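Local coordinates for protein putative alpha-galactosidase/melibiase (Bacteroides fragilis, PDB 4OGZ) that probably hydrolyses terminal, non-reducing alpha-D-galactose residues of alpha-D-galactosides as a family 27 glycoside hydrolase, at residues H19-Y24 and L88-G93; P25-L30 and D246-F251; T122-V127 and H175-K180; R132-A137 and L376-I381; N384-G389 and P407-S412. All blocks are in the same frame, centred on the assembly; numbering follows the deposited sequence.

Contact 1. Residues H19-Y24 and L88-G93; sequences HVVGNY and LLINIG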
# COMPACT_ATOMS: atom_id res chain seq x y z
N HIS A 19 -7.52 -11.62 1.77
CA HIS A 19 -8.45 -12.74 1.50
C HIS A 19 -9.50 -12.38 0.47
O HIS A 19 -10.41 -13.18 0.17
CB HIS A 19 -9.12 -13.19 2.80
CG HIS A 19 -8.15 -13.63 3.85
ND1 HIS A 19 -7.22 -14.62 3.62
CD2 HIS A 19 -7.98 -13.24 5.13
CE1 HIS A 19 -6.50 -14.80 4.71
NE2 HIS A 19 -6.92 -13.95 5.64
N VAL A 20 -9.39 -11.17 -0.08
CA VAL A 20 -10.29 -10.70 -1.12
C VAL A 20 -9.46 -9.88 -2.11
O VAL A 20 -8.64 -9.05 -1.70
CB VAL A 20 -11.49 -9.91 -0.52
CG1 VAL A 20 -11.05 -8.99 0.58
CG2 VAL A 20 -12.21 -9.09 -1.56
N VAL A 21 -9.65 -10.14 -3.40
CA VAL A 21 -8.91 -9.49 -4.45
C VAL A 21 -9.85 -9.20 -5.61
O VAL A 21 -10.76 -9.97 -5.88
CB VAL A 21 -7.72 -10.35 -4.93
CG1 VAL A 21 -6.83 -10.66 -3.77
CG2 VAL A 21 -8.21 -11.64 -5.56
N GLY A 22 -9.67 -8.04 -6.24
CA GLY A 22 -10.49 -7.66 -7.36
C GLY A 22 -9.64 -7.48 -8.60
O GLY A 22 -8.44 -7.16 -8.52
N ASN A 23 -10.26 -7.72 -9.75
CA ASN A 23 -9.64 -7.54 -11.04
C ASN A 23 -10.70 -7.26 -12.07
O ASN A 23 -11.84 -7.78 -11.93
CB ASN A 23 -8.84 -8.80 -11.40
CG ASN A 23 -7.78 -8.55 -12.47
OD1 ASN A 23 -7.06 -7.59 -12.41
ND2 ASN A 23 -7.71 -9.44 -13.47
N TYR A 24 -10.38 -6.49 -13.10
CA TYR A 24 -11.31 -6.32 -14.20
C TYR A 24 -11.46 -7.60 -15.04
O TYR A 24 -10.50 -8.36 -15.27
CB TYR A 24 -10.92 -5.24 -15.18
CG TYR A 24 -10.70 -3.84 -14.61
CD1 TYR A 24 -11.46 -3.36 -13.55
CD2 TYR A 24 -9.75 -2.98 -15.20
CE1 TYR A 24 -11.28 -2.10 -13.05
CE2 TYR A 24 -9.56 -1.70 -14.71
CZ TYR A 24 -10.30 -1.28 -13.61
OH TYR A 24 -10.21 -0.03 -13.11
N LEU A 88 -10.23 -17.50 -0.42
CA LEU A 88 -9.89 -16.36 -1.25
C LEU A 88 -11.12 -15.98 -2.06
O LEU A 88 -11.63 -16.77 -2.87
CB LEU A 88 -8.71 -16.65 -2.17
CG LEU A 88 -8.28 -15.47 -3.06
CD1 LEU A 88 -7.68 -14.34 -2.24
CD2 LEU A 88 -7.31 -15.93 -4.12
N LEU A 89 -11.61 -14.79 -1.80
CA LEU A 89 -12.66 -14.20 -2.56
C LEU A 89 -12.08 -13.41 -3.74
O LEU A 89 -11.31 -12.48 -3.57
CB LEU A 89 -13.44 -13.32 -1.61
CG LEU A 89 -14.86 -13.05 -2.11
CD1 LEU A 89 -15.78 -12.69 -0.95
CD2 LEU A 89 -14.82 -11.95 -3.15
N ILE A 90 -12.46 -13.81 -4.95
CA ILE A 90 -12.04 -13.17 -6.19
C ILE A 90 -13.22 -12.46 -6.81
O ILE A 90 -14.20 -13.11 -7.28
CB ILE A 90 -11.49 -14.20 -7.17
CG1 ILE A 90 -10.36 -14.99 -6.50
CG2 ILE A 90 -11.05 -13.49 -8.46
CD1 ILE A 90 -9.60 -15.95 -7.41
N ASN A 91 -13.17 -11.14 -6.77
CA ASN A 91 -14.17 -10.33 -7.36
C ASN A 91 -13.73 -9.81 -8.73
O ASN A 91 -12.82 -8.95 -8.84
CB ASN A 91 -14.56 -9.18 -6.45
CG ASN A 91 -15.58 -8.29 -7.09
OD1 ASN A 91 -15.24 -7.43 -7.89
ND2 ASN A 91 -16.84 -8.54 -6.80
N ILE A 92 -14.35 -10.36 -9.77
CA ILE A 92 -14.03 -10.00 -11.12
C ILE A 92 -15.11 -9.02 -11.45
O ILE A 92 -16.29 -9.40 -11.57
CB ILE A 92 -14.05 -11.20 -12.09
CG1 ILE A 92 -12.97 -12.21 -11.70
CG2 ILE A 92 -13.83 -10.75 -13.54
CD1 ILE A 92 -11.55 -11.63 -11.66
N GLY A 93 -14.72 -7.76 -11.57
CA GLY A 93 -15.69 -6.68 -11.56
C GLY A 93 -15.14 -5.33 -11.96
O GLY A 93 -14.11 -5.22 -12.61

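Contact 2. Residues P25-L30 and D246-F251; sequences PATPFL and DRSIVF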
# COMPACT_ATOMS: atom_id res chain seq x y z
N PRO A 25 -12.67 -7.83 -15.55
CA PRO A 25 -12.88 -8.98 -16.44
C PRO A 25 -12.06 -8.95 -17.69
O PRO A 25 -11.78 -7.87 -18.21
CB PRO A 25 -14.35 -8.88 -16.85
CG PRO A 25 -14.84 -7.56 -16.35
CD PRO A 25 -13.92 -7.09 -15.27
N ALA A 26 -11.69 -10.15 -18.15
CA ALA A 26 -10.99 -10.32 -19.39
C ALA A 26 -9.63 -9.61 -19.38
O ALA A 26 -9.10 -9.35 -20.42
CB ALA A 26 -11.81 -9.83 -20.56
N THR A 27 -9.06 -9.36 -18.19
CA THR A 27 -7.69 -8.85 -18.09
C THR A 27 -6.80 -9.90 -17.42
O THR A 27 -7.29 -10.78 -16.67
CB THR A 27 -7.65 -7.51 -17.32
OG1 THR A 27 -8.01 -7.72 -15.95
CG2 THR A 27 -8.60 -6.53 -17.99
N PRO A 28 -5.48 -9.83 -17.67
CA PRO A 28 -4.57 -10.69 -16.97
C PRO A 28 -4.81 -10.65 -15.47
O PRO A 28 -5.06 -9.57 -14.92
CB PRO A 28 -3.17 -10.10 -17.35
CG PRO A 28 -3.38 -9.62 -18.76
CD PRO A 28 -4.80 -9.09 -18.76
N PHE A 29 -4.71 -11.83 -14.84
CA PHE A 29 -4.84 -12.04 -13.40
C PHE A 29 -3.59 -12.70 -12.84
O PHE A 29 -3.12 -13.71 -13.39
CB PHE A 29 -5.97 -12.99 -13.08
CG PHE A 29 -6.27 -13.15 -11.58
CD1 PHE A 29 -5.57 -14.05 -10.78
CD2 PHE A 29 -7.32 -12.43 -11.00
CE1 PHE A 29 -5.90 -14.20 -9.43
CE2 PHE A 29 -7.62 -12.55 -9.66
CZ PHE A 29 -6.89 -13.41 -8.86
N LEU A 30 -3.08 -12.15 -11.74
CA LEU A 30 -1.90 -12.63 -11.07
C LEU A 30 -2.04 -12.43 -9.55
O LEU A 30 -2.35 -11.32 -9.08
CB LEU A 30 -0.65 -11.87 -11.57
CG LEU A 30 0.64 -12.39 -10.97
CD1 LEU A 30 0.93 -13.79 -11.45
CD2 LEU A 30 1.80 -11.43 -11.32
N ASP A 246 -5.91 -3.35 -22.47
CA ASP A 246 -6.30 -4.75 -22.21
C ASP A 246 -5.94 -5.27 -20.79
O ASP A 246 -5.93 -6.47 -20.56
CB ASP A 246 -5.71 -5.68 -23.32
CG ASP A 246 -4.14 -5.67 -23.37
OD1 ASP A 246 -3.48 -4.96 -22.58
OD2 ASP A 246 -3.56 -6.38 -24.22
N ARG A 247 -5.60 -4.38 -19.87
CA ARG A 247 -5.15 -4.71 -18.53
C ARG A 247 -5.90 -4.00 -17.44
O ARG A 247 -6.39 -2.90 -17.62
CB ARG A 247 -3.68 -4.30 -18.28
CG ARG A 247 -2.67 -5.07 -19.00
CD ARG A 247 -1.27 -4.55 -18.66
NE ARG A 247 -0.61 -5.18 -17.51
CZ ARG A 247 -0.26 -6.46 -17.43
NH1 ARG A 247 -0.57 -7.33 -18.42
NH2 ARG A 247 0.34 -6.91 -16.33
N SER A 248 -5.88 -4.59 -16.26
CA SER A 248 -6.29 -3.91 -15.04
C SER A 248 -5.11 -3.08 -14.51
O SER A 248 -4.21 -3.62 -13.88
CB SER A 248 -6.74 -4.95 -14.00
OG SER A 248 -7.95 -5.56 -14.45
N ILE A 249 -5.10 -1.78 -14.78
CA ILE A 249 -4.05 -0.88 -14.27
C ILE A 249 -4.59 0.02 -13.19
O ILE A 249 -5.60 0.74 -13.38
CB ILE A 249 -3.42 -0.04 -15.37
CG1 ILE A 249 -2.82 -0.94 -16.45
CG2 ILE A 249 -2.31 0.83 -14.81
CD1 ILE A 249 -2.42 -0.22 -17.72
N VAL A 250 -3.94 -0.05 -12.04
CA VAL A 250 -4.25 0.81 -10.90
C VAL A 250 -3.89 2.24 -11.25
O VAL A 250 -2.79 2.54 -11.77
CB VAL A 250 -3.52 0.34 -9.61
CG1 VAL A 250 -3.67 1.35 -8.49
CG2 VAL A 250 -4.03 -1.02 -9.17
N PHE A 251 -4.79 3.15 -10.91
CA PHE A 251 -4.60 4.56 -11.22
C PHE A 251 -4.41 5.33 -9.90
O PHE A 251 -5.35 5.50 -9.14
CB PHE A 251 -5.80 5.07 -12.01
CG PHE A 251 -5.64 6.45 -12.59
CD1 PHE A 251 -4.41 6.97 -12.89
CD2 PHE A 251 -6.76 7.17 -12.92
CE1 PHE A 251 -4.31 8.21 -13.48
CE2 PHE A 251 -6.67 8.42 -13.52
CZ PHE A 251 -5.44 8.94 -13.79
O HOH W 1 -6.60 -8.67 -21.86
O HOH W 2 -4.29 -7.07 -15.64

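Contact 3. Residues T122-V127 and H175-K180; sequences TADAMV and HERGFK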
# COMPACT_ATOMS: atom_id res chain seq x y z
N THR A 122 15.25 -5.84 -5.43
CA THR A 122 14.22 -5.49 -4.48
C THR A 122 13.15 -6.59 -4.46
O THR A 122 12.72 -7.03 -3.41
CB THR A 122 13.62 -4.11 -4.83
OG1 THR A 122 14.62 -3.12 -4.52
CG2 THR A 122 12.33 -3.83 -4.06
N ALA A 123 12.76 -7.06 -5.64
CA ALA A 123 11.85 -8.20 -5.75
C ALA A 123 12.43 -9.44 -5.03
O ALA A 123 11.72 -10.11 -4.27
CB ALA A 123 11.59 -8.49 -7.22
N ASP A 124 13.72 -9.74 -5.26
CA ASP A 124 14.37 -10.90 -4.65
C ASP A 124 14.39 -10.76 -3.13
O ASP A 124 14.25 -11.73 -2.40
CB ASP A 124 15.83 -11.07 -5.14
CG ASP A 124 15.95 -11.42 -6.66
OD1 ASP A 124 14.98 -11.91 -7.29
OD2 ASP A 124 17.05 -11.22 -7.20
N ALA A 125 14.64 -9.55 -2.64
CA ALA A 125 14.70 -9.34 -1.22
C ALA A 125 13.33 -9.62 -0.61
O ALA A 125 13.22 -10.30 0.41
CB ALA A 125 15.15 -7.93 -0.90
N MSE A 126 12.29 -9.14 -1.26
CA MSE A 126 10.92 -9.26 -0.76
C MSE A 126 10.47 -10.70 -0.78
O MSE A 126 9.70 -11.15 0.10
CB MSE A 126 10.02 -8.36 -1.59
CG MSE A 126 10.05 -6.92 -1.09
SE MSE A 126 9.32 -5.65 -2.42
CE MSE A 126 7.47 -6.26 -2.38
N VAL A 127 10.91 -11.45 -1.78
CA VAL A 127 10.69 -12.90 -1.80
C VAL A 127 11.29 -13.56 -0.56
O VAL A 127 10.65 -14.37 0.09
CB VAL A 127 11.29 -13.52 -3.07
CG1 VAL A 127 11.47 -15.02 -2.92
CG2 VAL A 127 10.40 -13.19 -4.25
N HIS A 175 6.42 -10.33 -12.35
CA HIS A 175 5.22 -11.22 -12.47
C HIS A 175 5.55 -12.68 -12.24
O HIS A 175 4.76 -13.42 -11.65
CB HIS A 175 4.59 -11.05 -13.84
CG HIS A 175 4.03 -9.71 -14.09
ND1 HIS A 175 3.87 -9.19 -15.37
CD2 HIS A 175 3.59 -8.76 -13.25
CE1 HIS A 175 3.38 -7.97 -15.29
NE2 HIS A 175 3.21 -7.69 -14.02
N GLU A 176 6.74 -13.12 -12.65
CA GLU A 176 7.21 -14.49 -12.37
C GLU A 176 7.08 -14.83 -10.87
O GLU A 176 6.85 -15.97 -10.48
CB GLU A 176 8.65 -14.63 -12.80
CG GLU A 176 8.98 -15.92 -13.50
CD GLU A 176 10.47 -16.07 -13.74
OE1 GLU A 176 11.17 -15.05 -13.99
OE2 GLU A 176 10.95 -17.23 -13.68
N ARG A 177 7.23 -13.81 -10.03
CA ARG A 177 7.20 -13.97 -8.58
C ARG A 177 5.94 -13.45 -7.89
O ARG A 177 5.88 -13.39 -6.67
CB ARG A 177 8.43 -13.25 -8.01
CG ARG A 177 9.73 -13.88 -8.44
CD ARG A 177 10.91 -12.91 -8.51
NE ARG A 177 12.11 -13.66 -8.86
CZ ARG A 177 12.43 -14.02 -10.10
NH1 ARG A 177 11.67 -13.68 -11.12
NH2 ARG A 177 13.49 -14.77 -10.31
N GLY A 178 4.94 -13.05 -8.67
CA GLY A 178 3.65 -12.66 -8.13
C GLY A 178 3.58 -11.18 -7.80
O GLY A 178 2.63 -10.73 -7.20
N PHE A 179 4.60 -10.42 -8.20
CA PHE A 179 4.67 -8.98 -7.94
C PHE A 179 4.00 -8.20 -9.06
O PHE A 179 3.89 -8.69 -10.16
CB PHE A 179 6.14 -8.47 -7.81
CG PHE A 179 6.88 -8.99 -6.60
CD1 PHE A 179 6.43 -8.71 -5.33
CD2 PHE A 179 8.05 -9.72 -6.74
CE1 PHE A 179 7.10 -9.17 -4.22
CE2 PHE A 179 8.76 -10.15 -5.64
CZ PHE A 179 8.27 -9.91 -4.38
N LYS A 180 3.59 -6.98 -8.72
CA LYS A 180 2.99 -6.05 -9.64
C LYS A 180 3.96 -4.93 -9.90
O LYS A 180 4.75 -4.56 -8.99
CB LYS A 180 1.71 -5.47 -9.07
CG LYS A 180 0.62 -6.50 -8.72
CD LYS A 180 0.10 -7.21 -9.95
CE LYS A 180 -0.68 -8.47 -9.59
NZ LYS A 180 -1.83 -8.18 -8.70
O HOH W 3 13.56 -14.01 -6.60

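Contact 4. Residues R132-A137 and L376-I381; sequences RDLGYA and LNKDLI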
# COMPACT_ATOMS: atom_id res chain seq x y z
N ARG A 132 6.88 -10.46 0.92
CA ARG A 132 5.93 -11.06 -0.04
C ARG A 132 4.92 -11.93 0.67
O ARG A 132 3.73 -12.00 0.28
CB ARG A 132 6.65 -11.88 -1.11
CG ARG A 132 5.75 -12.35 -2.23
CD ARG A 132 6.49 -13.04 -3.35
NE ARG A 132 6.98 -14.36 -2.94
CZ ARG A 132 7.16 -15.39 -3.75
NH1 ARG A 132 6.91 -15.31 -5.05
NH2 ARG A 132 7.62 -16.51 -3.26
N ASP A 133 5.35 -12.60 1.72
CA ASP A 133 4.42 -13.49 2.44
C ASP A 133 3.49 -12.79 3.43
O ASP A 133 2.59 -13.42 3.99
CB ASP A 133 5.22 -14.63 3.09
CG ASP A 133 5.74 -15.59 2.05
OD1 ASP A 133 4.87 -16.16 1.35
OD2 ASP A 133 6.98 -15.73 1.87
N LEU A 134 3.68 -11.47 3.57
CA LEU A 134 2.74 -10.61 4.28
C LEU A 134 1.94 -9.71 3.38
O LEU A 134 1.14 -8.88 3.84
CB LEU A 134 3.51 -9.77 5.32
CG LEU A 134 4.13 -10.64 6.41
CD1 LEU A 134 4.80 -9.76 7.45
CD2 LEU A 134 3.11 -11.54 7.10
N GLY A 135 2.06 -9.90 2.07
CA GLY A 135 1.14 -9.27 1.14
C GLY A 135 1.68 -8.10 0.40
O GLY A 135 0.97 -7.51 -0.42
N TYR A 136 2.95 -7.76 0.66
CA TYR A 136 3.58 -6.73 -0.11
C TYR A 136 3.75 -7.27 -1.53
O TYR A 136 4.40 -8.32 -1.76
CB TYR A 136 4.94 -6.35 0.50
CG TYR A 136 4.89 -5.67 1.86
CD1 TYR A 136 4.73 -4.30 1.97
CD2 TYR A 136 4.97 -6.41 3.03
CE1 TYR A 136 4.67 -3.67 3.20
CE2 TYR A 136 4.94 -5.80 4.27
CZ TYR A 136 4.79 -4.43 4.36
OH TYR A 136 4.83 -3.82 5.61
N ALA A 137 3.19 -6.55 -2.50
CA ALA A 137 3.20 -7.04 -3.87
C ALA A 137 3.60 -6.02 -4.93
O ALA A 137 4.06 -6.41 -6.00
CB ALA A 137 1.77 -7.57 -4.20
N LEU A 376 7.03 -6.09 9.28
CA LEU A 376 6.54 -7.44 9.23
C LEU A 376 5.53 -7.72 10.36
O LEU A 376 5.37 -8.86 10.72
CB LEU A 376 7.72 -8.45 9.27
CG LEU A 376 8.77 -8.36 8.13
CD1 LEU A 376 9.78 -9.48 8.31
CD2 LEU A 376 8.18 -8.45 6.74
N ASN A 377 4.87 -6.71 10.91
CA ASN A 377 3.90 -6.94 11.96
C ASN A 377 2.62 -7.41 11.28
O ASN A 377 1.89 -6.61 10.73
CB ASN A 377 3.61 -5.71 12.81
CG ASN A 377 2.69 -6.02 13.98
OD1 ASN A 377 1.63 -6.67 13.81
ND2 ASN A 377 3.01 -5.50 15.16
N LYS A 378 2.43 -8.72 11.30
CA LYS A 378 1.32 -9.39 10.62
C LYS A 378 -0.04 -8.89 11.08
O LYS A 378 -1.03 -8.93 10.30
CB LYS A 378 1.48 -10.88 10.89
CG LYS A 378 0.32 -11.79 10.57
CD LYS A 378 0.62 -13.16 11.20
CE LYS A 378 -0.12 -14.29 10.52
NZ LYS A 378 0.77 -15.45 10.20
N ASP A 379 -0.13 -8.49 12.35
CA ASP A 379 -1.40 -8.13 12.96
C ASP A 379 -1.82 -6.73 12.55
O ASP A 379 -2.98 -6.51 12.21
CB ASP A 379 -1.32 -8.22 14.49
CG ASP A 379 -1.11 -9.65 15.00
OD1 ASP A 379 -1.56 -10.60 14.34
OD2 ASP A 379 -0.46 -9.81 16.07
N LEU A 380 -0.87 -5.81 12.51
CA LEU A 380 -1.14 -4.48 11.97
C LEU A 380 -1.53 -4.52 10.49
O LEU A 380 -2.50 -3.85 10.08
CB LEU A 380 0.03 -3.52 12.13
CG LEU A 380 0.27 -3.09 13.56
CD1 LEU A 380 1.65 -2.40 13.65
CD2 LEU A 380 -0.85 -2.19 14.05
N ILE A 381 -0.82 -5.35 9.73
CA ILE A 381 -1.10 -5.52 8.33
C ILE A 381 -2.50 -6.10 8.16
O ILE A 381 -3.24 -5.67 7.28
CB ILE A 381 -0.04 -6.44 7.69
CG1 ILE A 381 1.27 -5.67 7.54
CG2 ILE A 381 -0.51 -6.98 6.32
CD1 ILE A 381 2.45 -6.54 7.22

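Contact 5. Residues N384-G389 and P407-S412; sequences NQDPLG and PLSDGS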
# COMPACT_ATOMS: atom_id res chain seq x y z
N ASN A 384 -4.90 -3.36 8.41
CA ASN A 384 -4.89 -2.66 7.15
C ASN A 384 -5.69 -3.38 6.06
O ASN A 384 -6.36 -2.70 5.28
CB ASN A 384 -3.46 -2.42 6.65
CG ASN A 384 -3.39 -1.64 5.32
OD1 ASN A 384 -3.12 -2.23 4.26
ND2 ASN A 384 -3.56 -0.33 5.38
N GLN A 385 -5.59 -4.71 5.99
CA GLN A 385 -6.20 -5.51 4.91
C GLN A 385 -7.59 -6.05 5.22
O GLN A 385 -8.13 -6.92 4.48
CB GLN A 385 -5.29 -6.69 4.56
CG GLN A 385 -3.90 -6.26 4.06
CD GLN A 385 -4.00 -5.65 2.68
OE1 GLN A 385 -4.23 -6.34 1.67
NE2 GLN A 385 -3.85 -4.33 2.62
N ASP A 386 -8.16 -5.55 6.32
CA ASP A 386 -9.48 -6.02 6.72
C ASP A 386 -10.42 -5.77 5.57
O ASP A 386 -10.47 -4.66 5.10
CB ASP A 386 -9.96 -5.28 7.95
CG ASP A 386 -11.30 -5.81 8.43
OD1 ASP A 386 -11.30 -6.80 9.17
OD2 ASP A 386 -12.35 -5.24 8.02
N PRO A 387 -11.21 -6.78 5.15
CA PRO A 387 -12.07 -6.64 3.95
C PRO A 387 -13.14 -5.55 4.04
O PRO A 387 -13.59 -5.06 3.01
CB PRO A 387 -12.75 -8.02 3.80
CG PRO A 387 -12.24 -8.86 4.89
CD PRO A 387 -11.23 -8.13 5.72
N LEU A 388 -13.52 -5.14 5.23
CA LEU A 388 -14.44 -3.99 5.33
C LEU A 388 -13.82 -2.72 4.73
O LEU A 388 -14.52 -1.85 4.25
CB LEU A 388 -14.87 -3.69 6.78
CG LEU A 388 -15.63 -4.74 7.58
CD1 LEU A 388 -16.05 -4.16 8.93
CD2 LEU A 388 -16.86 -5.24 6.85
N GLY A 389 -12.51 -2.57 4.81
CA GLY A 389 -11.88 -1.39 4.19
C GLY A 389 -12.34 -0.05 4.72
O GLY A 389 -12.47 0.91 3.96
N PRO A 407 -13.56 -0.20 12.81
CA PRO A 407 -14.34 -1.44 12.94
C PRO A 407 -13.82 -2.53 12.02
O PRO A 407 -13.53 -2.25 10.88
CB PRO A 407 -15.76 -1.03 12.53
CG PRO A 407 -15.76 0.47 12.41
CD PRO A 407 -14.32 0.92 12.24
N LEU A 408 -13.78 -3.79 12.51
CA LEU A 408 -13.22 -4.92 11.75
C LEU A 408 -14.32 -5.89 11.36
O LEU A 408 -15.45 -5.83 11.89
CB LEU A 408 -12.10 -5.64 12.53
CG LEU A 408 -10.94 -4.73 13.00
CD1 LEU A 408 -9.92 -5.46 13.87
CD2 LEU A 408 -10.17 -4.08 11.85
N SER A 409 -14.01 -6.80 10.44
CA SER A 409 -15.05 -7.59 9.77
C SER A 409 -15.67 -8.68 10.65
O SER A 409 -16.74 -9.16 10.36
CB SER A 409 -14.50 -8.19 8.47
OG SER A 409 -13.41 -9.01 8.77
N ASP A 410 -15.02 -9.05 11.74
CA ASP A 410 -15.59 -10.00 12.70
C ASP A 410 -16.33 -9.29 13.81
O ASP A 410 -16.67 -9.91 14.80
CB ASP A 410 -14.51 -10.84 13.33
CG ASP A 410 -13.54 -10.00 14.14
OD1 ASP A 410 -13.61 -8.75 14.05
OD2 ASP A 410 -12.75 -10.58 14.90
N GLY A 411 -16.60 -8.01 13.66
CA GLY A 411 -17.35 -7.28 14.66
C GLY A 411 -16.47 -6.68 15.75
O GLY A 411 -16.93 -5.85 16.49
N SER A 412 -15.23 -7.07 15.87
CA SER A 412 -14.32 -6.37 16.78
C SER A 412 -13.98 -4.97 16.27
O SER A 412 -14.33 -4.61 15.15
CB SER A 412 -13.05 -7.18 17.00
OG SER A 412 -12.27 -7.26 15.81
O HOH W 4 -12.10 -2.36 8.42

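Contact 1. Residues H19-Y24 and L88-G93
V21 and N23 lie beside I90 and I92 on one face, the tightly packed one, of a parallel strand pair. Five backbone hydrogen bonds join the two strands, from L89 N to H19 O (2.8 Å) at one end to G93 N to N23 O (2.9 Å) at the other, and the first is almost straight (171°). On the inner face V21 CG2 lies alongside I90 CG1 at 4.1 Å, both side chains pointing the same way, while V21 CG1 meets L88 CD1 across a near right angle. I92 folds its end back toward the neighbouring strand (chi2 -57°), which sets CD1 3.9 Å from N23 CB. The side-chain nitrogen ND2 of N23 donates to P28 O. The other face is looser: V20 and L89 run side by side with their CB atoms 4.1 Å apart, N91 and G22 follow, and these residues are partly exposed. At the far end the Y24 ring offers its edge to G93 O, which lies in the ring plane 3.4 Å from CD1. Strand 20-23 is the edge of the mixed sheet of the Ig-like domain; strand 82-92 lies between it and strand 69-79, and F29 and F31 of strand 28-36 cover the V21 face.

Contact 2. Residues P25-L30 and D246-F251
P28 CG comes obliquely to the guanidinium group of R247, 3.6 Å from NH1, the two side chains crossing at about a right angle. The long arginine chain bends at chi3 (90°), bringing its end nearer the proline, while the charge itself is held elsewhere: NH2 forms a salt bridge with D215 and NE bonds to V214 O. A triethylene glycol, probably from the crystallisation liquor, is hydrogen-bonded to R247 NH1 and to L30 N. P28 CD also rests 3.4 Å from D246 O. Deeper in, two hydroxyls meet tip to tip, T27 OG1 and S248 OG being 2.6 Å apart. Each has a backbone partner in Y24 as well, its O for T27 and its N for S248, so Y24, just after strand 20-23, has a bond to each hydroxyl. T27 CG2 packs 3.7 Å from the carbonyl carbon of R247. Two waters fill in where the backbones stay apart: one donates to both A26 O and D246 O (2.6 Å to the latter), the other donates to P28 O and accepts from S248 N (3.0 Å). This small, largely polar and hydrated contact is a domain interface, in which the Ig-like domain meets the loop leading from helix 228-244 into strand 250-254, on the side of the TIM barrel where its strands begin.

Contact 3. Residues T122-V127 and H175-K180
The side chain of M126, present as selenomethionine, wraps along the ring of F179. Its CB touches the ring first, 3.6 Å from F179 CZ; CG then stands back, and SE sits obliquely off the ring, 5.2 Å from the centroid, a Met-aromatic contact. A bend at chi3 (67°) returns the terminal CE to the ring, 3.5 Å from F179 CE1. The neighbouring helix turns complete the cradle: A123 CB approaches F179 CE2 at 3.6 Å and V127 CG2 the same carbon at 3.7 Å. R177 O lies over one face of the ring, offset toward its rim. Nearer solvent the contact becomes ionic. D124 OD1 and R177 NE form only a long salt bridge (3.7 Å) with the oxygen well out of the guanidinium plane, and a water mends the geometry, donating to D124 OD1 and accepting from R177 NE (2.7 Å) in that plane. Y173 serves both residues, its hydroxyl bonding to D124 and its ring making a cation-pi contact with R177. G178, with positive phi, is the C-prime residue of a Schellman motif ending helix 166-176, from which the chain turns F179 inward. The ring thus lies between helices 116-128 and 166-176, against I139 of barrel strand 138-140 and next to strand 180-186.

Contact 4. Residues R132-A137 and L376-I381
L134 drives a methyl against the backbone of L376: CD1 lies 3.4 Å from L376 CA, a tight contact, and 3.7 Å from L376 CB. Its other methyl, CD2, brushes K378 CB at 4.2 Å, the two side chains crossing at about a right angle. I381 closes the group from the helix side, with CG2 3.5 Å from L134 O and CD1 3.9 Å from both L134 CB and Y136 CE2. With CG1 trans to its carbonyl carbon (chi1 -74°), I381 carries CD1 between the leucine and the tyrosine. In the next shell, Y136 OH bonds to L375 O, holding the ring beside this junction, and F348 covers both Y136 and I381. N377 is the N-cap of helix 378-384: its OD1 accepts from L380 N at 2.9 Å (168°) and weakly from D379 N. This apolar contact joins the last helix of the TIM barrel to the loop between helix 116-128 and strand 138-140, where the two ends of the (beta/alpha)8 fold come together.

Contact 5. Residues N384-G389 and P407-S412
Two type I turns, D386-G389 and L408-G411, lie against each other, the CA atoms of L388 and S409 being 5.7 Å apart. The carboxylate of D386 carries the polar part. Its CG is trans to the backbone N (chi1 -177°), which reaches OD1 across to S409, where it takes two bonds on its syn side: from S409 N at 3.0 Å (159°) and from S409 OG at 3.1 Å, both donors tilted out of the carboxylate plane, the hydroxyl more than the N-H. The second oxygen, OD2, accepts L388 N at 3.0 Å from above the carboxylate plane in an Asx turn, and it also accepts a hydrogen bond from a water that donates to P407 O as well (2.8 Å). One side chain therefore shapes its own turn and grips the opposite one. L388 supplies the apolar half, laid over the backbone of the other turn: CD1 is 3.4 Å from the carbonyl carbon of L408, and CG is 3.6 Å from S409 CA. Buried L408 touches D386 OD1 through CB at 3.6 Å, whereas P387, L388 and S409 are exposed. A second Asx turn braces the far loop, D410 OD1 accepting from both S412 N and S412 OG. The contact ties the link after helix 378-384, which leads from the barrel to strand 393-397, to the hairpin loop between strands 401-407 and 413-419 of the C-terminal beta domain.

Overall arrangement
Contact 4 is the buried one, wholly apolar across its segments, whereas contact 2 is a surface contact that mixes a hydroxyl pair and bridging waters with a little proline-arginine packing; contacts 1, 3 and 5 are partly buried. Contact 3 uses helix 116-128 and contact 4 the loop following it, and the two touch directly, R132 NH1 bonding to R177 O and K180 N to A137 O. Contact 1 lies inside the Ig-like domain and relies on regular backbone bonding, while contact 2 continues from it in sequence and carries that domain onto the barrel. Contact 5, about 26 Å from contact 2 between centres, joins the barrel's end to the C-terminal domain through a carboxylate; its P387 meets V20 of contact 1.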